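Side-chain contacts in multicopper oxidase type 1 (Nitrosomonas europaea, PDB 3G5W), which is a two-domain blue copper oxidase that binds copper ions and probably couples oxidation of a substrate to reduction of dioxygen: residues T136-L141 and E299-D304; P120-P125 and R189-G194; S148-A151 and G155-G158; D162-Y167 and A195-H200; T271-E276 and P282-K287. One frame throughout, in Å; residues are numbered along the deposited sequence.

Contact 1 of 5, residues T136-L141 and E299-D304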
# COMPACT_ATOMS: atom_id res chain seq x y z
N THR A 136 6.44 28.74 2.80
CA THR A 136 6.52 29.91 1.90
C THR A 136 5.81 29.69 0.56
O THR A 136 5.42 30.67 -0.10
CB THR A 136 7.98 30.30 1.62
OG1 THR A 136 8.65 29.21 0.97
CG2 THR A 136 8.71 30.65 2.90
N LYS A 137 5.68 28.43 0.14
CA LYS A 137 5.01 28.08 -1.13
C LYS A 137 4.18 26.79 -0.98
O LYS A 137 4.63 25.82 -0.39
CB LYS A 137 6.02 27.89 -2.27
CG LYS A 137 7.02 29.03 -2.51
CD LYS A 137 7.83 28.80 -3.80
CE LYS A 137 7.07 29.32 -5.03
NZ LYS A 137 7.91 29.37 -6.27
N ASP A 138 2.99 26.79 -1.56
CA ASP A 138 2.01 25.73 -1.35
C ASP A 138 1.64 25.13 -2.72
O ASP A 138 1.29 25.87 -3.64
CB ASP A 138 0.79 26.34 -0.67
CG ASP A 138 0.03 25.36 0.22
OD1 ASP A 138 0.14 24.13 0.01
OD2 ASP A 138 -0.70 25.82 1.12
N TYR A 139 1.72 23.81 -2.84
CA TYR A 139 1.53 23.08 -4.10
C TYR A 139 0.51 21.94 -3.98
O TYR A 139 0.55 21.18 -3.01
CB TYR A 139 2.86 22.48 -4.57
CG TYR A 139 3.89 23.49 -4.99
CD1 TYR A 139 4.12 23.76 -6.34
CD2 TYR A 139 4.64 24.19 -4.03
CE1 TYR A 139 5.07 24.70 -6.73
CE2 TYR A 139 5.59 25.13 -4.41
CZ TYR A 139 5.79 25.39 -5.75
OH TYR A 139 6.74 26.32 -6.13
N ILE A 140 -0.35 21.79 -4.98
CA ILE A 140 -1.33 20.70 -5.01
C ILE A 140 -0.92 19.73 -6.11
O ILE A 140 -0.76 20.15 -7.26
CB ILE A 140 -2.77 21.23 -5.26
CG1 ILE A 140 -3.22 22.13 -4.10
CG2 ILE A 140 -3.76 20.07 -5.50
CD1 ILE A 140 -4.47 22.94 -4.38
N LEU A 141 -0.70 18.47 -5.74
CA LEU A 141 -0.40 17.41 -6.73
C LEU A 141 -1.44 16.30 -6.64
O LEU A 141 -1.45 15.51 -5.68
CB LEU A 141 1.00 16.80 -6.54
CG LEU A 141 2.33 17.44 -6.12
CD1 LEU A 141 3.47 16.87 -6.97
CD2 LEU A 141 2.39 18.96 -6.11
N GLU A 299 -0.03 29.64 -7.67
CA GLU A 299 -0.34 31.07 -7.77
C GLU A 299 -1.77 31.37 -7.30
O GLU A 299 -2.00 32.37 -6.61
CB GLU A 299 -0.11 31.60 -9.19
CG GLU A 299 1.34 31.46 -9.70
CD GLU A 299 2.37 32.15 -8.81
OE1 GLU A 299 3.40 31.51 -8.48
OE2 GLU A 299 2.14 33.31 -8.42
N SER A 300 -2.73 30.52 -7.67
CA SER A 300 -4.12 30.72 -7.24
C SER A 300 -4.31 30.63 -5.73
O SER A 300 -5.14 31.35 -5.16
CB SER A 300 -5.08 29.76 -7.96
OG SER A 300 -5.20 30.07 -9.34
N LEU A 301 -3.54 29.76 -5.07
CA LEU A 301 -3.61 29.62 -3.60
C LEU A 301 -3.19 30.89 -2.85
O LEU A 301 -3.54 31.06 -1.68
CB LEU A 301 -2.80 28.41 -3.10
CG LEU A 301 -3.41 27.01 -3.27
CD1 LEU A 301 -2.33 25.94 -3.09
CD2 LEU A 301 -4.56 26.77 -2.31
N LYS A 302 -2.47 31.78 -3.53
CA LYS A 302 -2.04 33.06 -2.95
C LYS A 302 -3.07 34.17 -3.11
O LYS A 302 -2.94 35.23 -2.50
CB LYS A 302 -0.71 33.50 -3.56
CG LYS A 302 0.48 32.71 -3.07
CD LYS A 302 1.61 32.71 -4.10
CE LYS A 302 2.42 33.99 -4.08
NZ LYS A 302 3.24 34.11 -5.33
N LYS A 303 -4.09 33.94 -3.93
CA LYS A 303 -5.13 34.93 -4.19
C LYS A 303 -6.20 34.92 -3.10
O LYS A 303 -6.21 34.04 -2.23
CB LYS A 303 -5.75 34.70 -5.57
CG LYS A 303 -4.80 35.01 -6.72
CD LYS A 303 -5.48 34.83 -8.07
CE LYS A 303 -4.48 35.05 -9.19
NZ LYS A 303 -5.08 34.79 -10.53
N ASP A 304 -7.11 35.90 -3.15
CA ASP A 304 -8.25 35.95 -2.24
C ASP A 304 -9.03 34.64 -2.27
O ASP A 304 -9.16 34.01 -3.32
CB ASP A 304 -9.19 37.10 -2.63
CG ASP A 304 -8.69 38.45 -2.18
OD1 ASP A 304 -7.88 38.50 -1.22
OD2 ASP A 304 -9.11 39.47 -2.77

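Contact 2 of 5, residues P120-P125 and R189-G194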
# COMPACT_ATOMS: atom_id res chain seq x y z
N PRO A 120 -9.40 19.99 -6.14
CA PRO A 120 -9.00 20.19 -4.75
C PRO A 120 -9.90 21.13 -3.94
O PRO A 120 -10.39 22.14 -4.45
CB PRO A 120 -7.59 20.77 -4.89
CG PRO A 120 -7.64 21.57 -6.18
CD PRO A 120 -8.75 20.96 -7.04
N LEU A 121 -10.10 20.78 -2.67
CA LEU A 121 -10.85 21.63 -1.76
C LEU A 121 -9.93 21.95 -0.59
O LEU A 121 -9.70 21.10 0.27
CB LEU A 121 -12.13 20.92 -1.31
CG LEU A 121 -12.97 21.45 -0.14
CD1 LEU A 121 -13.44 22.87 -0.40
CD2 LEU A 121 -14.16 20.52 0.09
N ILE A 122 -9.38 23.16 -0.60
CA ILE A 122 -8.42 23.54 0.44
C ILE A 122 -9.10 24.39 1.50
O ILE A 122 -9.55 25.51 1.22
CB ILE A 122 -7.16 24.25 -0.12
CG1 ILE A 122 -6.48 23.43 -1.23
CG2 ILE A 122 -6.18 24.60 1.01
CD1 ILE A 122 -6.15 21.98 -0.86
N VAL A 123 -9.19 23.85 2.70
CA VAL A 123 -9.83 24.54 3.81
C VAL A 123 -8.74 25.04 4.76
O VAL A 123 -8.06 24.23 5.42
CB VAL A 123 -10.83 23.63 4.57
CG1 VAL A 123 -11.56 24.40 5.64
CG2 VAL A 123 -11.82 23.00 3.60
N GLU A 124 -8.58 26.35 4.82
CA GLU A 124 -7.58 26.99 5.67
C GLU A 124 -8.03 26.93 7.12
O GLU A 124 -9.18 27.23 7.40
CB GLU A 124 -7.39 28.45 5.26
CG GLU A 124 -6.71 28.66 3.92
CD GLU A 124 -5.23 28.32 3.94
OE1 GLU A 124 -4.57 28.54 4.98
OE2 GLU A 124 -4.71 27.83 2.91
N PRO A 125 -7.13 26.54 8.04
CA PRO A 125 -7.50 26.57 9.45
C PRO A 125 -7.54 28.01 9.98
O PRO A 125 -6.78 28.86 9.51
CB PRO A 125 -6.37 25.78 10.13
CG PRO A 125 -5.20 25.94 9.22
CD PRO A 125 -5.75 26.05 7.82
N ARG A 189 5.13 23.15 0.83
CA ARG A 189 4.14 22.21 1.28
C ARG A 189 3.58 21.55 0.03
O ARG A 189 2.98 22.22 -0.81
CB ARG A 189 3.05 22.95 2.04
CG ARG A 189 1.94 22.09 2.61
CD ARG A 189 0.97 22.98 3.40
NE ARG A 189 -0.09 22.20 4.02
CZ ARG A 189 -0.79 22.59 5.09
NH1 ARG A 189 -1.74 21.80 5.58
NH2 ARG A 189 -0.54 23.76 5.66
N LEU A 190 3.82 20.25 -0.12
CA LEU A 190 3.22 19.48 -1.20
C LEU A 190 1.97 18.76 -0.70
O LEU A 190 2.05 17.88 0.17
CB LEU A 190 4.21 18.46 -1.78
CG LEU A 190 5.63 18.91 -2.15
CD1 LEU A 190 6.44 17.69 -2.61
CD2 LEU A 190 5.62 20.00 -3.21
N ARG A 191 0.83 19.14 -1.25
CA ARG A 191 -0.43 18.52 -0.87
C ARG A 191 -0.73 17.39 -1.86
O ARG A 191 -1.19 17.64 -2.98
CB ARG A 191 -1.55 19.57 -0.83
CG ARG A 191 -1.26 20.75 0.12
CD ARG A 191 -2.39 21.79 0.07
NE ARG A 191 -2.16 22.93 0.96
CZ ARG A 191 -2.84 23.16 2.08
NH1 ARG A 191 -3.79 22.33 2.50
NH2 ARG A 191 -2.56 24.25 2.80
N LEU A 192 -0.41 16.16 -1.46
CA LEU A 192 -0.56 15.00 -2.34
C LEU A 192 -1.95 14.43 -2.17
O LEU A 192 -2.39 14.16 -1.06
CB LEU A 192 0.49 13.92 -2.00
CG LEU A 192 1.97 14.32 -1.90
CD1 LEU A 192 2.82 13.10 -1.54
CD2 LEU A 192 2.47 14.98 -3.19
N ILE A 193 -2.65 14.24 -3.29
CA ILE A 193 -4.00 13.69 -3.27
C ILE A 193 -4.05 12.43 -4.14
O ILE A 193 -3.70 12.47 -5.31
CB ILE A 193 -5.07 14.73 -3.72
CG1 ILE A 193 -4.93 16.04 -2.90
CG2 ILE A 193 -6.49 14.14 -3.57
CD1 ILE A 193 -5.78 17.22 -3.38
N GLY A 194 -4.46 11.32 -3.53
CA GLY A 194 -4.57 10.04 -4.23
C GLY A 194 -5.89 9.95 -4.96
O GLY A 194 -6.85 9.35 -4.47
O HOH W 1 -5.18 23.56 4.86

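Contact 3 of 5, residues S148-A151 and G155-G158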
# COMPACT_ATOMS: atom_id res chain seq x y z
N SER A 148 -5.93 3.88 -21.39
CA SER A 148 -6.08 4.55 -22.69
C SER A 148 -7.04 3.86 -23.67
O SER A 148 -7.56 4.51 -24.59
CB SER A 148 -4.72 4.78 -23.36
OG SER A 148 -4.18 3.57 -23.87
N SER A 149 -7.30 2.57 -23.47
CA SER A 149 -8.25 1.84 -24.32
C SER A 149 -9.66 2.41 -24.23
O SER A 149 -10.47 2.20 -25.14
CB SER A 149 -8.26 0.34 -23.99
OG SER A 149 -8.89 0.11 -22.74
N TRP A 150 -9.95 3.15 -23.16
CA TRP A 150 -11.27 3.78 -22.99
C TRP A 150 -11.26 5.29 -23.23
O TRP A 150 -12.27 5.96 -23.00
CB TRP A 150 -11.86 3.47 -21.61
CG TRP A 150 -11.96 2.00 -21.30
CD1 TRP A 150 -11.24 1.31 -20.37
CD2 TRP A 150 -12.83 1.04 -21.93
NE1 TRP A 150 -11.60 -0.02 -20.38
CE2 TRP A 150 -12.58 -0.21 -21.32
CE3 TRP A 150 -13.80 1.12 -22.94
CZ2 TRP A 150 -13.26 -1.38 -21.70
CZ3 TRP A 150 -14.49 -0.04 -23.31
CH2 TRP A 150 -14.21 -1.28 -22.69
N ALA A 151 -10.13 5.82 -23.70
CA ALA A 151 -9.93 7.26 -23.84
C ALA A 151 -11.11 7.94 -24.51
O ALA A 151 -11.63 8.94 -24.02
CB ALA A 151 -8.64 7.56 -24.61
N GLY A 155 -18.79 6.60 -20.94
CA GLY A 155 -19.82 5.67 -20.49
C GLY A 155 -19.33 4.24 -20.41
O GLY A 155 -20.07 3.34 -20.00
N GLU A 156 -18.07 4.02 -20.79
CA GLU A 156 -17.44 2.70 -20.73
C GLU A 156 -16.11 2.76 -19.98
O GLU A 156 -15.47 3.81 -19.94
CB GLU A 156 -17.20 2.15 -22.14
CG GLU A 156 -18.43 1.92 -22.97
CD GLU A 156 -18.09 1.37 -24.35
OE1 GLU A 156 -18.18 2.14 -25.33
OE2 GLU A 156 -17.73 0.18 -24.44
N GLY A 157 -15.70 1.63 -19.41
CA GLY A 157 -14.38 1.52 -18.79
C GLY A 157 -14.38 1.25 -17.29
O GLY A 157 -15.41 1.37 -16.63
N GLY A 158 -13.22 0.89 -16.76
CA GLY A 158 -13.05 0.64 -15.34
C GLY A 158 -13.53 -0.74 -14.95
O GLY A 158 -14.23 -0.90 -13.94

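Contact 4 of 5, residues D162-Y167 and A195-H200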
# COMPACT_ATOMS: atom_id res chain seq x y z
N ASP A 162 -8.75 -4.38 -17.69
CA ASP A 162 -8.21 -3.07 -18.06
C ASP A 162 -6.69 -3.03 -17.91
O ASP A 162 -6.13 -3.63 -16.98
CB ASP A 162 -8.83 -1.96 -17.21
CG ASP A 162 -10.14 -1.46 -17.77
OD1 ASP A 162 -10.58 -1.95 -18.84
OD2 ASP A 162 -10.75 -0.58 -17.13
N VAL A 163 -6.04 -2.35 -18.84
CA VAL A 163 -4.59 -2.18 -18.78
C VAL A 163 -4.28 -0.70 -18.56
O VAL A 163 -4.50 0.14 -19.44
CB VAL A 163 -3.88 -2.75 -20.04
CG1 VAL A 163 -2.39 -2.56 -19.94
CG2 VAL A 163 -4.22 -4.24 -20.21
N PHE A 164 -3.78 -0.38 -17.36
CA PHE A 164 -3.41 1.00 -17.06
C PHE A 164 -2.12 1.31 -17.79
O PHE A 164 -1.21 0.48 -17.81
CB PHE A 164 -3.25 1.20 -15.54
CG PHE A 164 -4.55 1.24 -14.80
CD1 PHE A 164 -5.17 2.45 -14.53
CD2 PHE A 164 -5.15 0.06 -14.36
CE1 PHE A 164 -6.39 2.48 -13.84
CE2 PHE A 164 -6.37 0.09 -13.68
CZ PHE A 164 -6.98 1.30 -13.41
N ASP A 165 -2.03 2.48 -18.40
CA ASP A 165 -0.85 2.81 -19.20
C ASP A 165 -0.42 4.28 -19.20
O ASP A 165 0.61 4.60 -19.78
CB ASP A 165 -1.01 2.30 -20.65
CG ASP A 165 -2.32 2.71 -21.29
OD1 ASP A 165 -3.09 3.50 -20.71
OD2 ASP A 165 -2.57 2.22 -22.42
N TYR A 166 -1.20 5.16 -18.57
CA TYR A 166 -0.79 6.55 -18.37
C TYR A 166 -1.00 6.99 -16.93
O TYR A 166 -1.98 6.60 -16.29
CB TYR A 166 -1.47 7.52 -19.36
CG TYR A 166 -0.97 7.36 -20.77
CD1 TYR A 166 0.04 8.20 -21.28
CD2 TYR A 166 -1.49 6.37 -21.61
CE1 TYR A 166 0.52 8.04 -22.57
CE2 TYR A 166 -1.02 6.21 -22.91
CZ TYR A 166 -0.02 7.05 -23.38
OH TYR A 166 0.44 6.88 -24.66
N TYR A 167 -0.07 7.80 -16.43
CA TYR A 167 -0.04 8.23 -15.03
C TYR A 167 0.26 9.72 -14.99
O TYR A 167 1.17 10.18 -15.67
CB TYR A 167 1.00 7.41 -14.26
CG TYR A 167 0.81 5.94 -14.52
CD1 TYR A 167 -0.11 5.19 -13.79
CD2 TYR A 167 1.49 5.31 -15.57
CE1 TYR A 167 -0.33 3.84 -14.06
CE2 TYR A 167 1.28 3.96 -15.85
CZ TYR A 167 0.37 3.24 -15.09
OH TYR A 167 0.15 1.91 -15.35
N ALA A 195 -5.95 10.58 -6.13
CA ALA A 195 -7.18 10.63 -6.92
C ALA A 195 -7.37 9.36 -7.75
O ALA A 195 -8.47 9.10 -8.26
CB ALA A 195 -7.18 11.87 -7.81
N GLY A 196 -6.31 8.55 -7.84
CA GLY A 196 -6.29 7.39 -8.72
C GLY A 196 -6.67 6.07 -8.10
O GLY A 196 -7.06 6.01 -6.93
N ASP A 197 -6.53 5.01 -8.89
CA ASP A 197 -6.91 3.66 -8.49
C ASP A 197 -5.76 2.91 -7.83
O ASP A 197 -5.98 1.91 -7.13
CB ASP A 197 -7.39 2.88 -9.74
CG ASP A 197 -8.09 1.59 -9.38
OD1 ASP A 197 -9.26 1.65 -8.96
OD2 ASP A 197 -7.46 0.52 -9.51
N HIS A 198 -4.53 3.39 -8.05
CA HIS A 198 -3.32 2.72 -7.60
C HIS A 198 -2.72 3.43 -6.39
O HIS A 198 -2.94 4.63 -6.17
CB HIS A 198 -2.26 2.71 -8.70
CG HIS A 198 -2.58 1.82 -9.87
ND1 HIS A 198 -1.64 1.46 -10.80
CD2 HIS A 198 -3.74 1.23 -10.25
CE1 HIS A 198 -2.20 0.68 -11.71
NE2 HIS A 198 -3.47 0.52 -11.40
N VAL A 199 -1.94 2.68 -5.62
CA VAL A 199 -1.04 3.24 -4.62
C VAL A 199 0.13 3.91 -5.35
O VAL A 199 0.62 3.39 -6.37
CB VAL A 199 -0.52 2.12 -3.67
CG1 VAL A 199 0.33 2.72 -2.57
CG2 VAL A 199 -1.68 1.34 -3.06
N HIS A 200 0.57 5.06 -4.86
CA HIS A 200 1.73 5.75 -5.41
C HIS A 200 2.76 5.88 -4.30
O HIS A 200 2.39 6.01 -3.13
CB HIS A 200 1.34 7.13 -5.95
CG HIS A 200 0.23 7.08 -6.95
ND1 HIS A 200 0.43 6.76 -8.27
CD2 HIS A 200 -1.10 7.27 -6.81
CE1 HIS A 200 -0.73 6.76 -8.91
NE2 HIS A 200 -1.68 7.07 -8.04

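Contact 5 of 5, residues T271-E276 and P282-K287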
# COMPACT_ATOMS: atom_id res chain seq x y z
N THR A 271 10.61 17.87 -11.57
CA THR A 271 11.84 18.27 -10.87
C THR A 271 11.60 19.46 -9.96
O THR A 271 10.64 20.21 -10.14
CB THR A 271 12.98 18.61 -11.86
OG1 THR A 271 12.64 19.80 -12.60
CG2 THR A 271 13.24 17.48 -12.83
N ILE A 272 12.48 19.61 -8.98
CA ILE A 272 12.60 20.83 -8.20
C ILE A 272 13.83 21.59 -8.71
O ILE A 272 14.93 21.03 -8.74
CB ILE A 272 12.79 20.53 -6.69
CG1 ILE A 272 11.54 19.86 -6.11
CG2 ILE A 272 13.16 21.80 -5.91
CD1 ILE A 272 11.79 19.14 -4.78
N GLU A 273 13.63 22.84 -9.13
CA GLU A 273 14.71 23.70 -9.65
C GLU A 273 15.00 24.86 -8.69
O GLU A 273 14.13 25.69 -8.44
CB GLU A 273 14.32 24.29 -11.01
CG GLU A 273 14.07 23.29 -12.13
CD GLU A 273 13.54 23.93 -13.41
OE1 GLU A 273 13.53 23.24 -14.46
OE2 GLU A 273 13.12 25.11 -13.39
N TYR A 274 16.23 24.91 -8.16
CA TYR A 274 16.66 26.07 -7.37
C TYR A 274 17.21 27.16 -8.28
O TYR A 274 17.99 26.88 -9.19
CB TYR A 274 17.76 25.69 -6.41
CG TYR A 274 17.36 24.97 -5.15
CD1 TYR A 274 17.52 25.59 -3.91
CD2 TYR A 274 16.89 23.65 -5.19
CE1 TYR A 274 17.20 24.93 -2.75
CE2 TYR A 274 16.57 22.98 -4.01
CZ TYR A 274 16.73 23.64 -2.80
OH TYR A 274 16.45 23.02 -1.62
N GLU A 275 16.82 28.41 -8.02
CA GLU A 275 17.30 29.50 -8.86
C GLU A 275 18.81 29.69 -8.74
O GLU A 275 19.45 30.17 -9.68
CB GLU A 275 16.53 30.80 -8.60
CG GLU A 275 16.60 31.34 -7.20
CD GLU A 275 15.94 32.71 -7.08
OE1 GLU A 275 14.74 32.84 -7.44
OE2 GLU A 275 16.62 33.65 -6.60
N GLU A 276 19.38 29.29 -7.60
CA GLU A 276 20.83 29.39 -7.36
C GLU A 276 21.68 28.61 -8.37
O GLU A 276 22.75 29.09 -8.78
CB GLU A 276 21.17 28.94 -5.93
CG GLU A 276 20.76 29.93 -4.83
CD GLU A 276 19.33 29.74 -4.33
OE1 GLU A 276 18.92 30.50 -3.43
OE2 GLU A 276 18.62 28.84 -4.83
N PRO A 282 23.90 21.25 -20.04
CA PRO A 282 23.76 20.55 -21.32
C PRO A 282 22.99 19.24 -21.19
O PRO A 282 22.33 18.82 -22.14
CB PRO A 282 25.21 20.28 -21.73
CG PRO A 282 25.99 20.34 -20.46
CD PRO A 282 25.31 21.39 -19.64
N PHE A 283 23.07 18.61 -20.03
CA PHE A 283 22.38 17.35 -19.79
C PHE A 283 20.91 17.51 -19.40
O PHE A 283 20.16 16.54 -19.46
CB PHE A 283 23.12 16.53 -18.72
CG PHE A 283 23.49 17.33 -17.51
CD1 PHE A 283 24.80 17.76 -17.33
CD2 PHE A 283 22.55 17.64 -16.54
CE1 PHE A 283 25.16 18.49 -16.21
CE2 PHE A 283 22.91 18.38 -15.42
CZ PHE A 283 24.22 18.80 -15.26
N TYR A 284 20.50 18.72 -19.01
CA TYR A 284 19.17 18.91 -18.39
C TYR A 284 18.00 18.91 -19.37
O TYR A 284 17.92 19.77 -20.25
CB TYR A 284 19.15 20.16 -17.50
CG TYR A 284 17.87 20.36 -16.69
CD1 TYR A 284 17.29 21.62 -16.58
CD2 TYR A 284 17.25 19.29 -16.04
CE1 TYR A 284 16.13 21.82 -15.83
CE2 TYR A 284 16.10 19.47 -15.29
CZ TYR A 284 15.54 20.73 -15.19
OH TYR A 284 14.39 20.89 -14.45
N VAL A 285 17.10 17.95 -19.19
CA VAL A 285 15.94 17.74 -20.06
C VAL A 285 15.08 19.00 -20.23
O VAL A 285 14.47 19.22 -21.29
CB VAL A 285 15.05 16.57 -19.52
CG1 VAL A 285 14.54 16.86 -18.12
CG2 VAL A 285 13.90 16.24 -20.49
N TRP A 286 15.07 19.84 -19.20
CA TRP A 286 14.20 21.00 -19.18
C TRP A 286 14.95 22.33 -19.27
O TRP A 286 14.45 23.36 -18.82
CB TRP A 286 13.31 20.97 -17.93
CG TRP A 286 12.06 20.15 -18.09
CD1 TRP A 286 11.53 19.67 -19.25
CD2 TRP A 286 11.16 19.78 -17.05
NE1 TRP A 286 10.36 19.00 -18.99
CE2 TRP A 286 10.11 19.05 -17.64
CE3 TRP A 286 11.14 19.98 -15.66
CZ2 TRP A 286 9.04 18.53 -16.90
CZ3 TRP A 286 10.09 19.45 -14.92
CH2 TRP A 286 9.05 18.74 -15.55
N LYS A 287 16.14 22.30 -19.87
CA LYS A 287 16.92 23.52 -20.05
C LYS A 287 16.18 24.57 -20.89
O LYS A 287 16.36 25.77 -20.68
CB LYS A 287 18.32 23.22 -20.62
CG LYS A 287 18.35 22.64 -22.02
CD LYS A 287 19.80 22.41 -22.47
CE LYS A 287 19.90 22.08 -23.96
NZ LYS A 287 20.13 23.31 -24.79
O HOH W 2 12.96 24.44 -16.77

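Contact 1 of 5, residues T136-L141 and E299-D304
L301 lays its CD1 methyl across D138 and I140, two residues whose side chains lie on the same face of strand 137-141. CD1 lies 3.7 Å from the backbone carbonyl D138 O and 4.0 Å from D138 CB. The same methyl meets I140 CD1 at 3.9 Å and I140 CG1 at 4.0 Å. One branch of the leucine thus makes all the contacts, and no hydrogen bond crosses between the segments. The L301 and D138 side chains meet at about a right angle, and CD1 touches the aspartate at CB. The carboxylate serves another partner: D138 OD1 forms a salt bridge with R191 NE on the adjacent strand. D138 CG swings anti to the backbone N (chi1 -151°), which turns the carboxylate toward that arginine.

Strand 137-146 belongs to the second of the two cupredoxin-type domains. Residues 299-304 form a short 3-10 turn in the C-terminal tail, which goes on to strand 306-308 in a sheet of the first domain. L301 therefore sits where the tail passes between domains, and it also touches L35, H37 and I122 of the first. The turn closes with a backbone bond from K302 N to E299 O, 3.2 Å long. Within the turn, K302 NZ and E299 OE2 make a weak salt bridge at 3.4 Å.

Contact 2 of 5, residues P120-P125 and R189-G194
The axes of strands 120-124 and 189-194 approach to 10.1 Å, their directions 135° apart, so side chains and not backbone bonds join them. I122 CG2 sits over one face of the R191 guanidinium, 3.6 Å from NH1. I122 CD1 rests alongside the arginine stem, 3.9 Å from R191 CD. The opposite face carries R189 NE, and the two arginines lie one over the other. D237 and E132 form salt bridges with R189, and R191 NH1 also bonds T99 OG1. The R191 chain is stretched from CG to NE (chi3 180°), which carries the flat head across to strand 120-124. At its edge, in plane, a water accepts from R191 NH1 at 3.0 Å and donates to V123 O at 3.0 Å. A leucine in place of R191 would probably leave D138 without its charge mate and this water without its donor. Farther along, P120 CB meets I193 CD1 at 4.3 Å, a purely apolar touch. The contact joins the two domains. On one side strand 35-39 pairs with 118-124; on the other, strands 137-146 and 235-241 flank 187-194.

Contact 3 of 5, residues S148-A151 and G155-G158
W150 O and E156 O both accept a hydrogen bond from R115 NH1, so one guanidinium nitrogen grips both sides of this loop. R115 NH2 bonds A151 O as well. W150 CG lies anti to the carbonyl carbon (chi1 -56°), which lays the indole against the backbone of G157. G157 CA stands 3.3 Å from the centroid of the five-membered ring and only 1° off its normal, a CH-pi contact squarely over the face. The opposite face carries S149 OG, set toward the rim. The six-membered end of the indole meets E156: CB is 3.6 Å from W150 CE3, and OE2 is 3.4 Å from W150 CZ3. The E156 side chain crosses the indole at about a right angle, with its carboxylate plane tilted 58° from the ring. W150 NE1 bonds D162 OD1, which helps fix the rotation of the ring.

G157 has to be glycine on two counts. A CB there would lie 2.9 Å from W150 CG, and the backbone angles would also bring it too close to the carbonyl O of E156. The W150 side begins as a short 3-10 turn, closed by A151 N to S148 O at 3.0 Å. The loop follows strand 137-146 of the second domain and leans on the first: E110 and N109 of helix 108-114 bond G155 N and G158 O. That helix bears H111, a ligand of the blue copper, its side chain about 9 Å from G157. A loop built this way depends on a CH-pi contact of an indole on glycine backbone, on carbonyls gathered at one arginine, and on a carboxylate for the indole N-H.

Contact 4 of 5, residues D162-Y167 and A195-H200
A classic beta bulge, with D165 and Y166 both facing W146, lies beside strand 137-146, and F164 just before it packs on the loop that leads into strand 200-204. The pair is edge-to-face but tilted: the edge of the H198 imidazole points at the face of F164. Their centroids are 4.5 Å apart and the planes stand at 57°. H198 CG lies anti to the carbonyl carbon (chi1 -69°), which sends the imidazole toward the phenyl. H198 NE2 does the touching, 3.4 Å from F164 CD2 and set toward the rim of the ring. At the far end of the phenyl, F164 CZ meets D197 OD2 at 4.0 Å, with the carboxylate and phenyl planes nearly parallel. Y167 CE1 is 4.2 Å from H198 ND1, and that nitrogen is hydrogen-bonded to H257 NE2. D197 OD1 accepts a bond from T256 N of the third subunit. An alanine in place of F164 would probably leave the NE2 edge of H198 without its aromatic face and open a gap beside it. The chemistry implies a histidine held from two ends, by a hydrogen bond at ND1 and by an aromatic face at NE2, beside an aspartate that reaches the trimer interface.

Contact 5 of 5, residues T271-E276 and P282-K287
T271 OG1 donates to Y284 OH at 2.8 Å, the first link of a hydrogen-bond chain through the tyrosine hydroxyl. Y284 OH in turn donates to E273 OE1 at 2.5 Å, a short bond that uses the anti lone pair of the carboxylate oxygen. Both partners lie at the edge of the tyrosine ring, in its plane. The carboxylate is turned 67° to that ring. E273 OE1 takes a second bond from a water at 2.7 Å, and the same water donates to W286 O at 2.8 Å. One carboxylate oxygen is thus gripped twice. The other, OE2, forms a salt bridge with R181 NE, so the glutamate is probably charged, with its rotation fixed by partners on both oxygens. Its chain is extended (chi2 174°), which carries the carboxylate out from the strand to the tyrosine.

Strand 269-274 lies between strands 180-182 and 247-252 in a sheet of the second cupredoxin-type domain; strand 247-252 bears H251, which lines a copper site. Residues 282-287 cover this strand from the tail that follows it, with a type I turn from Y284 to K287 closed by K287 N to Y284 O at 3.1 Å. Van der Waals contacts are fewer. W286 presents its ring edge to T271, with CE3 3.4 Å from OG1. Within the turn, W286 N stands over the centre of the Y284 ring. T271 N is buried here without a hydrogen-bond partner. On the outside, A77 of the second subunit packs on Y284, and V285 makes backbone hydrogen bonds to that subunit.

In the fold
Contacts 1 and 2 touch, their centres 10 Å apart, and share the sheet of neighbouring strands 137-146 and 187-194. Their segments alternate along the chain, and both fasten the first domain, or the tail that returns to it, onto the second. Contact 4 reaches the edge strand 166-169 of that sheet, on the other side of the chain's centre from contact 1, with 26 Å between their centres. Contact 3 precedes it in the chain and touches it by S148 to D165 and W150 to D162, their centres 13 Å apart. Contact 5 stands apart, its centre 22 Å or more from the other centres. Contacts 4 and 5 both lie at the boundary with the second subunit.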